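Local coordinates for protein citrate synthase (Metallosphaera sedula, PDB 6ABX) that probably catalyses the condensation of oxaloacetate with acetyl-CoA and water to give citrate and free CoA in the tricarboxylic acid cycle, at residues N276-R281 with V313-G318. Residues are numbered along the deposited sequence; the frame is centred on the assembly and turned at random.
Sequences NEEIKR and VFYAMG
The ring of Y315 meets the carboxylate of E278 at its edge, close to the ring plane, with the two flat groups turned 79° against each other. The phenol OH donates a short hydrogen bond of 2.6 Å to E278 OE2, using the syn side of that oxygen but tilted 34° out of the carboxylate plane. Nearer the ring's root, the methyl CD1 of I279 approaches obliquely and rests 3.6 Å from Y315 CD2, almost equally near CE2. One aromatic side chain thus serves two neighbours in sequence, a carboxylate through its hydroxyl and a methyl group through its ring carbons. Its CG stands anti to the backbone N (chi1 178°), which carries the ring out from helix 310-316 to the first turn of helix 277-297. E278 is likewise extended, and the two side chains cross at about a right angle.

The example joins two helices of the largely helical citrate synthase fold, the start of one to the end of the other, away from the substrate-binding residues and the predicted active site. Beside this contact the backbones come to 6.2 Å between the CA atoms of I279 and A316, a spacing consistent with the small side chain of A316, whose CB lies 3.8 Å from I279 CG2. Replacing the Y315 ring with an alanine side chain would probably leave E278 OE2 without its phenolic donor and open a gap beside I279 CD1. Both helix ends are finished locally: N276 is the N-cap, its OD1 accepting from I279 N at 3.0 Å, while G318 closes the other helix in a Schellman motif. L222 and M226 of helix 220-228 also touch Y315, and L273 packs on A316.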
ATOM      1  N   ASN A 276      16.824 -17.365 -30.428  1.00 31.97           N
ATOM      2  CA  ASN A 276      16.356 -18.565 -31.072  1.00 36.07           C
ATOM      3  C   ASN A 276      15.310 -18.135 -32.119  1.00 38.03           C
ATOM      4  O   ASN A 276      14.979 -16.933 -32.271  1.00 38.91           O
ATOM      5  CB  ASN A 276      15.885 -19.597 -30.040  1.00 40.00           C
ATOM      6  CG  ASN A 276      14.647 -19.155 -29.290  1.00 43.39           C
ATOM      7  OD1 ASN A 276      13.900 -18.319 -29.790  1.00 34.05           O
ATOM      8  ND2 ASN A 276      14.422 -19.704 -28.103  1.00 41.86           N
ATOM      9  N   GLU A 277      14.765 -19.112 -32.842  1.00 40.82           N
ATOM     10  CA  GLU A 277      13.925 -18.777 -33.960  1.00 39.28           C
ATOM     11  C   GLU A 277      12.618 -18.142 -33.481  1.00 35.37           C
ATOM     12  O   GLU A 277      12.084 -17.292 -34.191  1.00 34.34           O
ATOM     13  CB  GLU A 277      13.724 -19.974 -34.878  1.00 43.29           C
ATOM     14  CG  GLU A 277      14.817 -20.011 -35.929  1.00 47.92           C
ATOM     15  CD  GLU A 277      14.752 -18.902 -36.973  1.00 50.16           C
ATOM     16  OE1 GLU A 277      15.603 -17.989 -36.921  1.00 45.15           O
ATOM     17  OE2 GLU A 277      13.843 -18.964 -37.849  1.00 52.87           O
ATOM     18  N   GLU A 278      12.143 -18.515 -32.291  1.00 31.27           N
ATOM     19  CA  GLU A 278      10.915 -17.922 -31.740  1.00 30.98           C
ATOM     20  C   GLU A 278      11.138 -16.424 -31.452  1.00 29.00           C
ATOM     21  O   GLU A 278      10.321 -15.587 -31.834  1.00 27.24           O
ATOM     22  CB  GLU A 278      10.446 -18.708 -30.511  1.00 33.80           C
ATOM     23  CG  GLU A 278       9.292 -18.061 -29.766  1.00 34.07           C
ATOM     24  CD  GLU A 278       8.969 -18.701 -28.428  1.00 34.34           C
ATOM     25  OE1 GLU A 278       9.800 -19.468 -27.934  1.00 37.25           O
ATOM     26  OE2 GLU A 278       7.895 -18.445 -27.899  1.00 33.25           O
ATOM     27  N   ILE A 279      12.259 -16.064 -30.827  1.00 25.01           N
ATOM     28  CA  ILE A 279      12.466 -14.715 -30.404  1.00 25.96           C
ATOM     29  C   ILE A 279      12.704 -13.836 -31.640  1.00 24.77           C
ATOM     30  O   ILE A 279      12.256 -12.702 -31.714  1.00 21.29           O
ATOM     31  CB  ILE A 279      13.601 -14.629 -29.362  1.00 25.85           C
ATOM     32  CG1 ILE A 279      13.280 -15.434 -28.099  1.00 27.78           C
ATOM     33  CG2 ILE A 279      13.946 -13.189 -29.074  1.00 24.87           C
ATOM     34  CD1 ILE A 279      11.964 -15.090 -27.415  1.00 27.59           C
ATOM     35  N   LYS A 280      13.453 -14.354 -32.628  1.00 26.71           N
ATOM     36  CA  LYS A 280      13.698 -13.573 -33.824  1.00 28.91           C
ATOM     37  C   LYS A 280      12.357 -13.201 -34.511  1.00 23.10           C
ATOM     38  O   LYS A 280      12.153 -12.073 -34.926  1.00 21.76           O
ATOM     39  CB  LYS A 280      14.576 -14.365 -34.796  1.00 36.21           C
ATOM     40  CG  LYS A 280      15.058 -13.563 -35.998  1.00 44.68           C
ATOM     41  CD  LYS A 280      16.441 -13.961 -36.481  1.00 50.84           C
ATOM     42  CE  LYS A 280      17.236 -12.778 -36.995  1.00 59.91           C
ATOM     43  NZ  LYS A 280      16.616 -12.212 -38.217  1.00 65.32           N
ATOM     44  N   ARG A 281      11.480 -14.187 -34.617  1.00 24.18           N
ATOM     45  CA  ARG A 281      10.162 -14.072 -35.208  1.00 25.70           C
ATOM     46  C   ARG A 281       9.369 -13.015 -34.430  1.00 21.80           C
ATOM     47  O   ARG A 281       8.764 -12.090 -35.010  1.00 21.75           O
ATOM     48  CB  ARG A 281       9.495 -15.442 -35.151  1.00 27.06           C
ATOM     49  CG  ARG A 281       8.090 -15.510 -35.724  1.00 32.05           C
ATOM     50  CD  ARG A 281       7.663 -16.943 -36.010  1.00 33.92           C
ATOM     51  NE  ARG A 281       7.737 -17.825 -34.848  1.00 38.63           N
ATOM     52  CZ  ARG A 281       6.872 -17.844 -33.815  1.00 40.99           C
ATOM     53  NH1 ARG A 281       6.882 -18.874 -32.996  1.00 42.74           N
ATOM     54  NH2 ARG A 281       6.021 -16.852 -33.573  1.00 41.46           N
ATOM     55  N   VAL A 313      11.638  -8.592 -24.255  1.00 16.23           N
ATOM     56  CA  VAL A 313      13.045  -8.669 -23.789  1.00 15.07           C
ATOM     57  C   VAL A 313      13.172  -9.605 -22.580  1.00 15.62           C
ATOM     58  O   VAL A 313      14.025 -10.466 -22.595  1.00 16.50           O
ATOM     59  CB  VAL A 313      13.604  -7.268 -23.492  1.00 16.58           C
ATOM     60  CG1 VAL A 313      14.909  -7.313 -22.713  1.00 16.05           C
ATOM     61  CG2 VAL A 313      13.762  -6.467 -24.775  1.00 16.49           C
ATOM     62  N   PHE A 314      12.298  -9.469 -21.590  1.00 15.70           N
ATOM     63  CA  PHE A 314      12.365 -10.335 -20.393  1.00 15.40           C
ATOM     64  C   PHE A 314      12.031 -11.786 -20.763  1.00 15.54           C
ATOM     65  O   PHE A 314      12.645 -12.723 -20.269  1.00 15.72           O
ATOM     66  CB  PHE A 314      11.456  -9.782 -19.304  1.00 17.15           C
ATOM     67  CG  PHE A 314      12.030  -8.543 -18.670  1.00 20.84           C
ATOM     68  CD1 PHE A 314      13.279  -8.558 -18.091  1.00 25.04           C
ATOM     69  CD2 PHE A 314      11.297  -7.376 -18.611  1.00 30.92           C
ATOM     70  CE1 PHE A 314      13.813  -7.413 -17.513  1.00 26.54           C
ATOM     71  CE2 PHE A 314      11.842  -6.232 -18.026  1.00 29.78           C
ATOM     72  CZ  PHE A 314      13.116  -6.246 -17.532  1.00 27.68           C
ATOM     73  N   TYR A 315      11.069 -11.986 -21.677  1.00 15.39           N
ATOM     74  CA  TYR A 315      10.757 -13.315 -22.181  1.00 16.67           C
ATOM     75  C   TYR A 315      11.977 -13.931 -22.878  1.00 17.06           C
ATOM     76  O   TYR A 315      12.256 -15.137 -22.691  1.00 18.65           O
ATOM     77  CB  TYR A 315       9.528 -13.249 -23.099  1.00 17.10           C
ATOM     78  CG  TYR A 315       9.143 -14.566 -23.728  1.00 17.00           C
ATOM     79  CD1 TYR A 315       8.618 -15.581 -22.949  1.00 18.68           C
ATOM     80  CD2 TYR A 315       9.248 -14.787 -25.084  1.00 18.34           C
ATOM     81  CE1 TYR A 315       8.252 -16.801 -23.494  1.00 19.45           C
ATOM     82  CE2 TYR A 315       8.897 -16.013 -25.654  1.00 18.84           C
ATOM     83  CZ  TYR A 315       8.397 -17.017 -24.854  1.00 20.33           C
ATOM     84  OH  TYR A 315       7.997 -18.225 -25.360  1.00 22.73           O
ATOM     85  N   ALA A 316      12.685 -13.137 -23.673  1.00 18.00           N
ATOM     86  CA  ALA A 316      13.853 -13.557 -24.436  1.00 20.55           C
ATOM     87  C   ALA A 316      14.949 -14.051 -23.482  1.00 24.20           C
ATOM     88  O   ALA A 316      15.725 -14.926 -23.810  1.00 26.47           O
ATOM     89  CB  ALA A 316      14.347 -12.443 -25.320  1.00 23.19           C
ATOM     90  N   MET A 317      14.983 -13.506 -22.276  1.00 19.56           N
ATOM     91  CA  MET A 317      15.997 -13.902 -21.357  1.00 23.18           C
ATOM     92  C   MET A 317      15.609 -15.060 -20.444  1.00 22.14           C
ATOM     93  O   MET A 317      16.480 -15.530 -19.707  1.00 22.92           O
ATOM     94  CB  MET A 317      16.408 -12.658 -20.598  1.00 25.39           C
ATOM     95  CG  MET A 317      17.258 -11.894 -21.576  1.00 32.90           C
ATOM     96  SD  MET A 317      18.107 -10.571 -20.850  1.00 35.15           S
ATOM     97  CE  MET A 317      16.718  -9.837 -19.995  1.00 34.77           C
ATOM     98  N   GLY A 318      14.384 -15.579 -20.573  1.00 18.73           N
ATOM     99  CA  GLY A 318      13.968 -16.792 -19.929  1.00 18.76           C
ATOM    100  C   GLY A 318      12.973 -16.638 -18.824  1.00 16.65           C
ATOM    101  O   GLY A 318      12.721 -17.612 -18.079  1.00 19.19           O
TER